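Integrase (PDB 1AE9) catalyses, through this catalytic domain, the site-specific recombination that integrates phage lambda DNA into the host genome and, with excisionase, excises the prophage. Local coordinates at residues L10-A15 against R111-A116; L23-E28 against L83-E88; E28-T33 against G38-M43; A69-I72 against I77-K80; G107-Y112 against P129-L134. All blocks are in the same frame, centred on the assembly; numbering follows the deposited sequence.

Contact 1: residues L10-A15 against R111-A116; sequences LKIYQA and RYFMRA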
# COMPACT_ATOMS: atom_id res chain seq x y z
N LEU A 10 14.54 20.12 -10.50
CA LEU A 10 14.04 21.48 -10.33
C LEU A 10 12.73 21.74 -11.07
O LEU A 10 11.88 22.50 -10.59
CB LEU A 10 15.12 22.51 -10.71
CG LEU A 10 16.31 22.58 -9.73
CD1 LEU A 10 17.40 23.51 -10.25
CD2 LEU A 10 15.85 23.03 -8.36
N LYS A 11 12.55 21.11 -12.24
CA LYS A 11 11.31 21.29 -13.01
C LYS A 11 10.15 20.66 -12.22
O LYS A 11 9.07 21.25 -12.10
CB LYS A 11 11.42 20.63 -14.39
CG LYS A 11 12.58 21.12 -15.24
CD LYS A 11 12.54 22.62 -15.46
CE LYS A 11 13.63 23.06 -16.43
NZ LYS A 11 13.69 24.54 -16.56
N ILE A 12 10.39 19.47 -11.68
CA ILE A 12 9.38 18.76 -10.88
C ILE A 12 9.11 19.55 -9.60
O ILE A 12 7.96 19.67 -9.16
CB ILE A 12 9.85 17.33 -10.54
CG1 ILE A 12 10.01 16.52 -11.83
CG2 ILE A 12 8.87 16.67 -9.57
CD1 ILE A 12 10.59 15.11 -11.65
N TYR A 13 10.18 20.08 -8.99
CA TYR A 13 10.08 20.88 -7.77
C TYR A 13 9.16 22.07 -8.03
O TYR A 13 8.30 22.38 -7.21
CB TYR A 13 11.48 21.36 -7.35
CG TYR A 13 11.55 22.01 -5.99
CD1 TYR A 13 11.24 23.35 -5.81
CD2 TYR A 13 11.92 21.27 -4.86
CE1 TYR A 13 11.30 23.95 -4.56
CE2 TYR A 13 11.99 21.85 -3.61
CZ TYR A 13 11.68 23.19 -3.46
OH TYR A 13 11.72 23.77 -2.21
N GLN A 14 9.34 22.72 -9.18
CA GLN A 14 8.52 23.87 -9.57
C GLN A 14 7.07 23.41 -9.70
O GLN A 14 6.15 24.05 -9.19
CB GLN A 14 9.00 24.43 -10.92
CG GLN A 14 8.23 25.66 -11.45
CD GLN A 14 6.84 25.34 -11.99
OE1 GLN A 14 6.67 24.47 -12.84
NE2 GLN A 14 5.82 26.05 -11.49
N ALA A 15 6.89 22.30 -10.41
CA ALA A 15 5.57 21.72 -10.66
C ALA A 15 4.85 21.33 -9.37
O ALA A 15 3.62 21.26 -9.35
CB ALA A 15 5.69 20.52 -11.59
N ARG A 111 3.34 8.55 -5.05
CA ARG A 111 2.15 8.93 -5.80
C ARG A 111 2.10 10.43 -6.07
O ARG A 111 1.86 10.86 -7.20
CB ARG A 111 0.90 8.48 -5.04
CG ARG A 111 -0.39 8.44 -5.83
CD ARG A 111 -1.49 7.74 -5.02
NE ARG A 111 -1.06 6.42 -4.55
CZ ARG A 111 -1.15 5.97 -3.29
NH1 ARG A 111 -1.69 6.73 -2.33
NH2 ARG A 111 -0.68 4.77 -2.98
N TYR A 112 2.33 11.23 -5.03
CA TYR A 112 2.31 12.67 -5.22
C TYR A 112 3.48 13.17 -6.07
O TYR A 112 3.34 14.12 -6.85
CB TYR A 112 2.22 13.39 -3.86
CG TYR A 112 0.80 13.45 -3.34
CD1 TYR A 112 -0.04 14.52 -3.67
CD2 TYR A 112 0.28 12.44 -2.53
CE1 TYR A 112 -1.35 14.58 -3.21
CE2 TYR A 112 -1.03 12.48 -2.07
CZ TYR A 112 -1.84 13.55 -2.41
OH TYR A 112 -3.14 13.61 -1.96
N PHE A 113 4.64 12.52 -5.92
CA PHE A 113 5.81 12.87 -6.71
C PHE A 113 5.49 12.58 -8.18
O PHE A 113 5.76 13.41 -9.05
CB PHE A 113 7.03 12.04 -6.27
CG PHE A 113 8.25 12.26 -7.13
CD1 PHE A 113 9.13 13.30 -6.86
CD2 PHE A 113 8.51 11.44 -8.22
CE1 PHE A 113 10.24 13.53 -7.67
CE2 PHE A 113 9.62 11.66 -9.04
CZ PHE A 113 10.49 12.71 -8.76
N MET A 114 4.88 11.43 -8.44
CA MET A 114 4.50 11.05 -9.79
C MET A 114 3.58 12.10 -10.42
O MET A 114 3.72 12.43 -11.61
CB MET A 114 3.86 9.65 -9.77
CG MET A 114 3.20 9.21 -11.08
SD MET A 114 1.54 9.88 -11.27
CE MET A 114 0.64 8.96 -9.95
N ARG A 115 2.65 12.64 -9.63
CA ARG A 115 1.74 13.66 -10.13
C ARG A 115 2.46 14.97 -10.46
O ARG A 115 2.17 15.59 -11.48
CB ARG A 115 0.61 13.91 -9.13
CG ARG A 115 -0.28 12.71 -8.96
CD ARG A 115 -1.24 12.88 -7.81
NE ARG A 115 -2.01 11.66 -7.58
CZ ARG A 115 -2.81 11.46 -6.55
NH1 ARG A 115 -2.97 12.41 -5.63
NH2 ARG A 115 -3.46 10.30 -6.42
N ALA A 116 3.39 15.38 -9.60
CA ALA A 116 4.17 16.60 -9.85
C ALA A 116 5.02 16.38 -11.11
O ALA A 116 5.18 17.28 -11.93
CB ALA A 116 5.07 16.92 -8.65

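Contact 2: residues L23-E28 against L83-E88; sequences LRLAME and LDKCKE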
# COMPACT_ATOMS: atom_id res chain seq x y z
N LEU A 23 5.55 17.57 0.03
CA LEU A 23 6.21 17.00 -1.15
C LEU A 23 7.60 17.59 -1.40
O LEU A 23 8.57 16.84 -1.51
CB LEU A 23 5.33 17.11 -2.41
CG LEU A 23 5.93 16.43 -3.66
CD1 LEU A 23 6.28 14.96 -3.38
CD2 LEU A 23 4.96 16.53 -4.82
N ARG A 24 7.69 18.91 -1.50
CA ARG A 24 8.98 19.56 -1.74
C ARG A 24 9.99 19.23 -0.64
O ARG A 24 11.17 19.00 -0.92
CB ARG A 24 8.81 21.08 -1.85
CG ARG A 24 8.24 21.53 -3.19
CD ARG A 24 8.13 23.04 -3.27
NE ARG A 24 7.82 23.49 -4.63
CZ ARG A 24 7.21 24.63 -4.93
NH1 ARG A 24 6.82 25.47 -3.97
NH2 ARG A 24 6.98 24.96 -6.20
N LEU A 25 9.52 19.18 0.60
CA LEU A 25 10.38 18.87 1.74
C LEU A 25 10.87 17.42 1.69
O LEU A 25 12.03 17.15 1.98
CB LEU A 25 9.66 19.19 3.05
CG LEU A 25 9.35 20.68 3.21
CD1 LEU A 25 8.39 20.92 4.37
CD2 LEU A 25 10.65 21.46 3.41
N ALA A 26 9.99 16.50 1.30
CA ALA A 26 10.38 15.10 1.20
C ALA A 26 11.41 14.95 0.07
O ALA A 26 12.37 14.18 0.20
CB ALA A 26 9.17 14.23 0.93
N MET A 27 11.23 15.71 -1.02
CA MET A 27 12.16 15.68 -2.16
C MET A 27 13.55 16.14 -1.71
O MET A 27 14.56 15.49 -2.00
CB MET A 27 11.66 16.57 -3.31
CG MET A 27 10.54 15.94 -4.14
SD MET A 27 9.81 17.06 -5.35
CE MET A 27 11.24 17.25 -6.49
N GLU A 28 13.59 17.26 -0.99
CA GLU A 28 14.86 17.79 -0.50
C GLU A 28 15.54 16.80 0.45
O GLU A 28 16.74 16.54 0.32
CB GLU A 28 14.64 19.11 0.21
CG GLU A 28 14.27 20.24 -0.72
CD GLU A 28 14.03 21.55 0.00
OE1 GLU A 28 13.96 21.56 1.25
OE2 GLU A 28 13.88 22.58 -0.68
N LEU A 83 15.32 20.55 7.47
CA LEU A 83 14.80 20.03 8.73
C LEU A 83 14.05 21.13 9.48
O LEU A 83 13.00 20.87 10.07
CB LEU A 83 15.93 19.47 9.59
CG LEU A 83 16.55 18.15 9.11
CD1 LEU A 83 17.77 17.83 9.96
CD2 LEU A 83 15.53 17.02 9.18
N ASP A 84 14.58 22.35 9.44
CA ASP A 84 13.92 23.47 10.11
C ASP A 84 12.54 23.68 9.50
O ASP A 84 11.55 23.86 10.21
CB ASP A 84 14.74 24.76 9.98
CG ASP A 84 15.93 24.80 10.92
OD1 ASP A 84 16.13 23.84 11.70
OD2 ASP A 84 16.68 25.80 10.88
N LYS A 85 12.49 23.63 8.17
CA LYS A 85 11.22 23.79 7.45
C LYS A 85 10.25 22.66 7.79
O LYS A 85 9.06 22.90 7.98
CB LYS A 85 11.48 23.87 5.94
CG LYS A 85 12.09 25.21 5.49
CD LYS A 85 13.15 25.05 4.39
CE LYS A 85 12.61 24.46 3.10
NZ LYS A 85 13.66 24.40 2.04
N CYS A 86 10.76 21.43 7.88
CA CYS A 86 9.91 20.28 8.21
C CYS A 86 9.30 20.50 9.60
O CYS A 86 8.10 20.26 9.81
CB CYS A 86 10.72 18.98 8.21
SG CYS A 86 11.24 18.35 6.58
N LYS A 87 10.12 20.99 10.52
CA LYS A 87 9.68 21.25 11.89
C LYS A 87 8.64 22.36 11.96
O LYS A 87 7.57 22.19 12.55
CB LYS A 87 10.89 21.63 12.75
CG LYS A 87 10.63 21.64 14.26
CD LYS A 87 10.42 20.22 14.77
CE LYS A 87 10.34 20.16 16.27
NZ LYS A 87 10.07 18.77 16.74
N GLU A 88 8.94 23.48 11.32
CA GLU A 88 8.05 24.65 11.32
C GLU A 88 6.76 24.49 10.51
O GLU A 88 5.69 24.91 10.95
CB GLU A 88 8.83 25.88 10.82
CG GLU A 88 10.13 26.17 11.58
CD GLU A 88 11.01 27.25 10.94
OE1 GLU A 88 10.81 27.59 9.75
OE2 GLU A 88 11.91 27.77 11.64

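Contact 3: residues E28-T33 against G38-M43; sequences ELAVVT and GDLCEM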
# COMPACT_ATOMS: atom_id res chain seq x y z
N GLU A 28 13.59 17.26 -0.99
CA GLU A 28 14.86 17.79 -0.50
C GLU A 28 15.54 16.80 0.45
O GLU A 28 16.74 16.54 0.32
CB GLU A 28 14.64 19.11 0.21
CG GLU A 28 14.27 20.24 -0.72
CD GLU A 28 14.03 21.55 0.00
OE1 GLU A 28 13.96 21.56 1.25
OE2 GLU A 28 13.88 22.58 -0.68
N LEU A 29 14.77 16.24 1.37
CA LEU A 29 15.31 15.30 2.34
C LEU A 29 15.84 14.03 1.65
O LEU A 29 16.86 13.47 2.06
CB LEU A 29 14.25 14.96 3.39
CG LEU A 29 14.74 14.67 4.81
CD1 LEU A 29 15.44 15.90 5.40
CD2 LEU A 29 13.56 14.26 5.69
N ALA A 30 15.18 13.60 0.58
CA ALA A 30 15.61 12.41 -0.15
C ALA A 30 16.97 12.63 -0.81
O ALA A 30 17.81 11.73 -0.81
CB ALA A 30 14.57 12.06 -1.20
N VAL A 31 17.17 13.81 -1.39
CA VAL A 31 18.43 14.12 -2.07
C VAL A 31 19.58 14.41 -1.11
O VAL A 31 20.69 13.93 -1.31
CB VAL A 31 18.27 15.29 -3.10
CG1 VAL A 31 19.62 15.65 -3.74
CG2 VAL A 31 17.27 14.90 -4.20
N VAL A 32 19.32 15.15 -0.04
CA VAL A 32 20.39 15.48 0.90
C VAL A 32 20.79 14.33 1.85
O VAL A 32 21.92 14.31 2.35
CB VAL A 32 20.10 16.81 1.66
CG1 VAL A 32 19.11 16.60 2.79
CG2 VAL A 32 21.39 17.42 2.17
N THR A 33 19.89 13.39 2.12
CA THR A 33 20.23 12.27 3.00
C THR A 33 20.51 10.98 2.22
O THR A 33 21.12 10.05 2.74
CB THR A 33 19.12 11.94 4.05
OG1 THR A 33 17.98 11.36 3.40
CG2 THR A 33 18.70 13.18 4.83
N GLY A 38 11.18 4.54 2.14
CA GLY A 38 10.65 3.85 3.30
C GLY A 38 11.28 4.40 4.57
O GLY A 38 10.60 4.64 5.57
N ASP A 39 12.58 4.64 4.52
CA ASP A 39 13.28 5.17 5.68
C ASP A 39 12.99 6.65 5.92
O ASP A 39 12.94 7.09 7.07
CB ASP A 39 14.78 4.90 5.60
CG ASP A 39 15.09 3.41 5.60
OD1 ASP A 39 14.45 2.67 6.38
OD2 ASP A 39 15.95 2.98 4.81
N LEU A 40 12.78 7.42 4.85
CA LEU A 40 12.46 8.84 5.02
C LEU A 40 11.16 8.95 5.81
O LEU A 40 11.03 9.78 6.72
CB LEU A 40 12.27 9.53 3.66
CG LEU A 40 13.47 9.75 2.74
CD1 LEU A 40 12.97 10.32 1.43
CD2 LEU A 40 14.48 10.69 3.39
N CYS A 41 10.19 8.12 5.44
CA CYS A 41 8.88 8.11 6.10
C CYS A 41 8.93 7.65 7.57
O CYS A 41 8.03 7.97 8.35
CB CYS A 41 7.90 7.25 5.29
SG CYS A 41 7.47 7.96 3.68
N GLU A 42 9.99 6.95 7.95
CA GLU A 42 10.16 6.45 9.32
C GLU A 42 10.90 7.42 10.27
O GLU A 42 10.71 7.37 11.49
CB GLU A 42 10.88 5.10 9.30
CG GLU A 42 10.05 3.94 8.74
CD GLU A 42 8.78 3.69 9.55
OE1 GLU A 42 8.89 3.52 10.79
OE2 GLU A 42 7.68 3.67 8.96
N MET A 43 11.70 8.32 9.71
CA MET A 43 12.47 9.29 10.48
C MET A 43 11.64 10.11 11.45
O MET A 43 10.60 10.65 11.08
CB MET A 43 13.21 10.25 9.54
CG MET A 43 14.18 9.58 8.60
SD MET A 43 14.91 10.75 7.48
CE MET A 43 16.12 9.72 6.70

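Contact 4: residues A69-I72 against I77-K80; sequences ALHI and ISMK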
# COMPACT_ATOMS: atom_id res chain seq x y z
N ALA A 69 24.79 18.72 9.07
CA ALA A 69 25.47 19.84 8.45
C ALA A 69 25.61 19.65 6.94
O ALA A 69 26.07 20.56 6.24
CB ALA A 69 26.84 20.02 9.08
N LEU A 70 25.23 18.48 6.43
CA LEU A 70 25.33 18.19 5.01
C LEU A 70 24.59 19.19 4.13
O LEU A 70 23.60 19.80 4.54
CB LEU A 70 24.82 16.77 4.70
CG LEU A 70 25.78 15.61 4.97
CD1 LEU A 70 25.10 14.30 4.62
CD2 LEU A 70 27.05 15.78 4.14
N HIS A 71 25.11 19.37 2.91
CA HIS A 71 24.55 20.29 1.92
C HIS A 71 24.68 19.62 0.57
O HIS A 71 25.63 18.86 0.35
CB HIS A 71 25.37 21.59 1.82
CG HIS A 71 25.11 22.61 2.89
ND1 HIS A 71 25.71 22.56 4.13
CD2 HIS A 71 24.37 23.75 2.87
CE1 HIS A 71 25.36 23.63 4.83
NE2 HIS A 71 24.55 24.37 4.09
N ILE A 72 23.74 19.88 -0.32
CA ILE A 72 23.80 19.39 -1.69
C ILE A 72 23.99 20.70 -2.46
O ILE A 72 23.03 21.43 -2.73
CB ILE A 72 22.52 18.67 -2.15
CG1 ILE A 72 22.57 17.21 -1.70
CG2 ILE A 72 22.38 18.73 -3.68
CD1 ILE A 72 23.51 16.34 -2.53
N ILE A 77 20.59 22.71 -1.53
CA ILE A 77 19.82 22.07 -0.47
C ILE A 77 20.65 21.96 0.80
O ILE A 77 21.74 21.40 0.80
CB ILE A 77 19.36 20.65 -0.88
CG1 ILE A 77 18.41 20.73 -2.07
CG2 ILE A 77 18.65 19.98 0.30
CD1 ILE A 77 18.10 19.39 -2.71
N SER A 78 20.14 22.55 1.88
CA SER A 78 20.82 22.49 3.16
C SER A 78 19.99 21.58 4.04
O SER A 78 18.81 21.82 4.24
CB SER A 78 20.90 23.88 3.78
OG SER A 78 21.31 23.80 5.14
N MET A 79 20.61 20.53 4.57
CA MET A 79 19.89 19.59 5.43
C MET A 79 19.29 20.29 6.65
O MET A 79 18.13 20.04 6.97
CB MET A 79 20.79 18.42 5.85
CG MET A 79 20.03 17.28 6.57
SD MET A 79 21.01 15.78 6.71
CE MET A 79 20.15 14.93 8.02
N LYS A 80 20.05 21.18 7.29
CA LYS A 80 19.57 21.89 8.47
C LYS A 80 18.36 22.75 8.13
O LYS A 80 17.36 22.74 8.85
CB LYS A 80 20.68 22.74 9.09
O HOH W 1 22.92 21.56 6.74

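Contact 5: residues G107-Y112 against P129-L134; sequences GTVSRY and PTFHEL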
# COMPACT_ATOMS: atom_id res chain seq x y z
N GLY A 107 4.09 4.79 -0.45
CA GLY A 107 3.17 4.85 -1.57
C GLY A 107 2.61 6.23 -1.81
O GLY A 107 2.51 6.68 -2.95
N THR A 108 2.23 6.90 -0.73
CA THR A 108 1.67 8.24 -0.83
C THR A 108 2.71 9.23 -1.36
O THR A 108 2.41 10.03 -2.25
CB THR A 108 1.13 8.69 0.53
OG1 THR A 108 0.09 7.79 0.94
CG2 THR A 108 0.58 10.10 0.47
N VAL A 109 3.92 9.16 -0.84
CA VAL A 109 4.99 10.06 -1.27
C VAL A 109 5.28 9.86 -2.76
O VAL A 109 5.33 10.82 -3.51
CB VAL A 109 6.27 9.84 -0.45
CG1 VAL A 109 7.40 10.71 -0.98
CG2 VAL A 109 6.01 10.18 1.01
N SER A 110 5.43 8.60 -3.17
CA SER A 110 5.70 8.27 -4.57
C SER A 110 4.59 8.75 -5.49
O SER A 110 4.85 9.30 -6.57
CB SER A 110 5.87 6.76 -4.73
OG SER A 110 6.97 6.29 -3.97
N ARG A 111 3.34 8.55 -5.05
CA ARG A 111 2.15 8.93 -5.80
C ARG A 111 2.10 10.43 -6.07
O ARG A 111 1.86 10.86 -7.20
CB ARG A 111 0.90 8.48 -5.04
CG ARG A 111 -0.39 8.44 -5.83
CD ARG A 111 -1.49 7.74 -5.02
NE ARG A 111 -1.06 6.42 -4.55
CZ ARG A 111 -1.15 5.97 -3.29
NH1 ARG A 111 -1.69 6.73 -2.33
NH2 ARG A 111 -0.68 4.77 -2.98
N TYR A 112 2.33 11.23 -5.03
CA TYR A 112 2.31 12.67 -5.22
C TYR A 112 3.48 13.17 -6.07
O TYR A 112 3.34 14.12 -6.85
CB TYR A 112 2.22 13.39 -3.86
CG TYR A 112 0.80 13.45 -3.34
CD1 TYR A 112 -0.04 14.52 -3.67
CD2 TYR A 112 0.28 12.44 -2.53
CE1 TYR A 112 -1.35 14.58 -3.21
CE2 TYR A 112 -1.03 12.48 -2.07
CZ TYR A 112 -1.84 13.55 -2.41
OH TYR A 112 -3.14 13.61 -1.96
N PRO A 129 11.22 8.49 -14.30
CA PRO A 129 11.81 8.26 -12.98
C PRO A 129 10.75 8.40 -11.88
O PRO A 129 9.82 9.19 -12.01
CB PRO A 129 12.88 9.36 -12.88
CG PRO A 129 12.29 10.46 -13.70
CD PRO A 129 11.74 9.73 -14.90
N THR A 130 10.88 7.59 -10.84
CA THR A 130 9.96 7.62 -9.71
C THR A 130 10.65 8.33 -8.54
O THR A 130 11.79 8.79 -8.68
CB THR A 130 9.57 6.20 -9.27
OG1 THR A 130 10.72 5.52 -8.76
CG2 THR A 130 9.03 5.41 -10.46
N PHE A 131 9.99 8.41 -7.39
CA PHE A 131 10.60 9.05 -6.24
C PHE A 131 11.90 8.34 -5.88
O PHE A 131 12.85 8.97 -5.41
CB PHE A 131 9.65 9.06 -5.04
CG PHE A 131 10.11 9.92 -3.90
CD1 PHE A 131 10.93 9.41 -2.89
CD2 PHE A 131 9.73 11.26 -3.82
CE1 PHE A 131 11.36 10.20 -1.84
CE2 PHE A 131 10.16 12.07 -2.76
CZ PHE A 131 10.97 11.54 -1.77
N HIS A 132 11.96 7.03 -6.11
CA HIS A 132 13.18 6.28 -5.81
C HIS A 132 14.40 6.82 -6.56
O HIS A 132 15.53 6.72 -6.08
CB HIS A 132 13.02 4.79 -6.11
CG HIS A 132 14.29 4.01 -5.92
ND1 HIS A 132 15.11 3.65 -6.97
CD2 HIS A 132 14.93 3.60 -4.79
CE1 HIS A 132 16.20 3.06 -6.50
NE2 HIS A 132 16.11 3.02 -5.18
N GLU A 133 14.19 7.40 -7.73
CA GLU A 133 15.31 7.92 -8.50
C GLU A 133 16.05 9.06 -7.81
O GLU A 133 17.18 9.40 -8.20
CB GLU A 133 14.87 8.30 -9.92
CG GLU A 133 14.96 7.13 -10.91
CD GLU A 133 14.32 5.85 -10.39
OE1 GLU A 133 13.08 5.77 -10.35
OE2 GLU A 133 15.06 4.91 -10.01
N LEU A 134 15.45 9.62 -6.77
CA LEU A 134 16.07 10.71 -6.01
C LEU A 134 17.27 10.20 -5.21
O LEU A 134 18.17 10.97 -4.89
CB LEU A 134 15.04 11.38 -5.09
CG LEU A 134 13.94 12.17 -5.80
CD1 LEU A 134 12.92 12.67 -4.81
CD2 LEU A 134 14.55 13.33 -6.56
O HOH W 2 7.16 8.20 -7.84
O HOH W 3 9.34 5.81 -5.71

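Contact 1: residues L10-A15 against R111-A116
Ile12 lays two methyl groups against helix 106-120. It has the most surface buried here, followed by Ala116 and Phe113. Its CG2 branch, anti to the backbone N, sits 3.9 Å from CB of Ala116 and also 3.9 Å from CE1 of Phe113. The other branch carries CD1 further along the same ring, and Ile12 CD1 ends 3.8 Å from Phe113 CZ. The two side chains cross at about a right angle, and the methyl meets the ring obliquely. Phe113 reaches over because its CG stands anti to the backbone N (chi1 175°). The contact joins the first helix of the catalytic domain of a tyrosine recombinase, helix 6-15, to helix 106-120. The axes of the two short segments come within 9.3 Å, with their N-to-C directions 100° apart, so the helices cross nearly at right angles. The two alanines are consistent with this close approach. Ala15 and Ala116 bring their CA atoms to 5.4 Å, and Ala15 CB rests 3.3 Å from Ala116 O. All four touching residues are buried, and the side chains that meet are all apolar. Helix 21-33 adds to the cluster: Met27 touches both Ile12 and Phe113, and Leu23 meets Ala116. Phe113 also packs edge-to-face with Phe131, the neighbour in sequence of the predicted active-site residue His132. On the outer side of helix 106-120, Arg115 forms a salt bridge with Glu42 of the third subunit.

Contact 2: residues L23-E28 against L83-E88
Helices 21-33 and 79-90 run roughly antiparallel here, with 149° between the N-to-C directions of the short segments and 10.1 Å between their axes; the CA atoms of Leu25 and Cys86 lie nearest. Leu25 lies between the helices. Its CG is anti to the carbonyl carbon (chi1 -64°), which sends both methyls toward helix 79-90. CD2 does most of the touching, at 3.6 Å from Lys85 CB and equally close to Lys85 CE. The lysine chain, bent at chi2 and chi3, lays CB and CE against that methyl. Nearer the backbone, Leu25 CB lies 4.0 Å from Cys86 SG. The bent lysine then brings its amine to Glu28. Lys85 NZ donates to Glu28 OE1 at 3.0 Å, using the syn lone pair of OE1, and forms a weak second bond of 3.3 Å to Glu28 OE2. Glu28 is extended beyond CG, and the two side chains meet at about a right angle. The buried Glu28 carboxylate has other partners besides the lysine. Thr82 OG1 bonds to OE1 and Tyr13 OH to OE2, so both oxygens have further partners and the group's rotation is restricted. The positive lysine would be expected to favour the ionised carboxylate. The arrangement is a buried, near-antiparallel helix pair with an interhelical salt bridge beside a leucine, within the mainly helical part of the tyrosine recombinase catalytic domain.

Contact 3: residues E28-T33 against G38-M43
Helix 21-33 and helix 37-42 follow one another closely and turn sharply: their short segments make an angle of 112° between N-to-C directions, and the axes approach to 10.5 Å. Two consecutive helices of the tyrosine recombinase catalytic domain meet here across a short connection, which holds the predicted active-site residue Arg36. Leu40 is the central side chain, and its CA lies 7.0 Å from that of Ala30. The leucine points toward helix 21-33 and divides its two methyls between separate neighbours. CD1 presses against Ala30, with Leu40 CD1 3.5 Å from Ala30 CB. CD2 turns to the other side of the tip and reaches Thr33 OG1 and the backbone oxygen of Leu29. Leu29 adds its own side chain, whose CG lies near Leu40 CD2. Met43, just past the second helix, packs beside Leu29 and Thr33. Its chain is extended beyond CG (chi2 176°), and it runs alongside Leu29, the two side chains pointing opposite ways. Met43 SD comes to 4.2 Å from Leu29 CD2. The methyl end, CE, lies beside Thr33 OG1. All five touching residues are buried. Phe131 covers Ala30 and Leu40 from outside the pair, and Leu83 of helix 79-90 lies on Leu29. The hydroxyl of Thr33 is turned back onto its own helix. Thr33 OG1 takes the position between the backbone N and the carbonyl carbon (chi1 71°) and donates to Leu29 O at 2.7 Å, while Thr33 N reaches the same oxygen from the opposite face of its plane.

Contact 4: residues A69-I72 against I77-K80
His71 sets its CG anti to the carbonyl carbon (chi1 -80°), and Ser78 sets OG anti to its backbone N (chi1 168°); the ring and the serine side chain thereby meet on one face of a two-stranded hairpin. The hairpin joins strand 71-72 to strand 77-78 and leads directly into helix 79-90 of the recombinase catalytic domain. Its backbone is antiparallel. Ile72 and Ile77 are a hydrogen-bonded pair: Ile72 N donates to Ile77 O at 2.8 Å, in the carbonyl plane, and Ile77 N returns a bond to Ile72 O at 3.0 Å. His71 and Ser78 are the non-hydrogen-bonded pair. His71 CD2 lies 3.6 Å from Ser78 CB. A CA-H...O contact from His71 CA to Ile77 O, 3.2 Å long, adds to the pairing. On the other face Ile72 and Ile77 pack beta-carbon against beta-carbon and turn toward Val31 and Val32 of helix 21-33. Beyond the strands the pairing continues into the helix start. Met79 N donates to Leu70 O at 3.1 Å. Met79 CB lies close to the same carbonyl oxygen, and its side chain leads on to Val32 and Thr33. Ser78 is the N-cap residue, and its OG makes a weak bond to Glu81 N. A water bridges the segments at this point: it donates to Leu70 O at 2.9 Å and accepts from Lys80 N and Ser78 OG.

Contact 5: residues G107-Y112 against P129-L134
Val109 meets Phe131 by a CH-pi contact. Its CG1 methyl stands over one face of the ring, 3.6 Å from the centroid and 15° off the normal. On the opposite face lies Leu134 CD1, so a methyl covers each face and the ring is sandwiched between them. Phe131 CG is anti to the backbone N (chi1 -169°), which directs the ring toward helix 106-120. Beside it, Ser110 OG lies 4.0 Å from Phe131 CB. Two waters supply the polar links. One donates to Ser110 O and accepts from Phe131 N at 2.9 Å. The other donates to Ser110 OG and accepts from His132 N; that hydroxyl is also bonded to Ser106 O. A third group of bonds shapes the turn itself. Thr130 and Glu133 form a capping box: Thr130 N donates to the anti lone pair of Glu133 OE1 at 2.9 Å, and Thr130 OG1 donates to the same oxygen on the syn side, tilted out of the carboxylate plane. His132 ND1 bonds Glu133 OE2 at 3.3 Å, meeting the carboxylate from above its plane. Arg1 adds a salt bridge to OE1. These bonds are consistent with Glu133 steadying the turn that carries His132, a predicted active-site residue. In the fold, this turn leads into helix 133-145 and packs on helix 106-120. Phe131 is also bordered by Val37 and Leu40 of helix 37-42 and by Ala30 of helix 21-33.

How the contacts relate
Helix 21-33 ties the set together. It carries one side of contacts 2 and 3. Their ranges overlap at Glu28, though it reaches across only in contact 2. Contact 1 is tied to contact 2 by Tyr13 O and Arg24 NE, 2.8 Å apart. Contacts 1 and 5 lie on helix 106-120 with centres about 9 Å apart; Phe113 packs on the turn of contact 5. Contact 3 meets contact 5 through Phe131, where Leu40 CD1 is 3.6 Å from Phe131 CE1. Contact 4 also packs on helix 21-33, through Val31 and Val32, with its centre about 21 Å from that of contact 5. The predicted active site is nearest contacts 3 and 5: the latter contains His132, and Phe131 is about 7 Å from Arg135 between side chains.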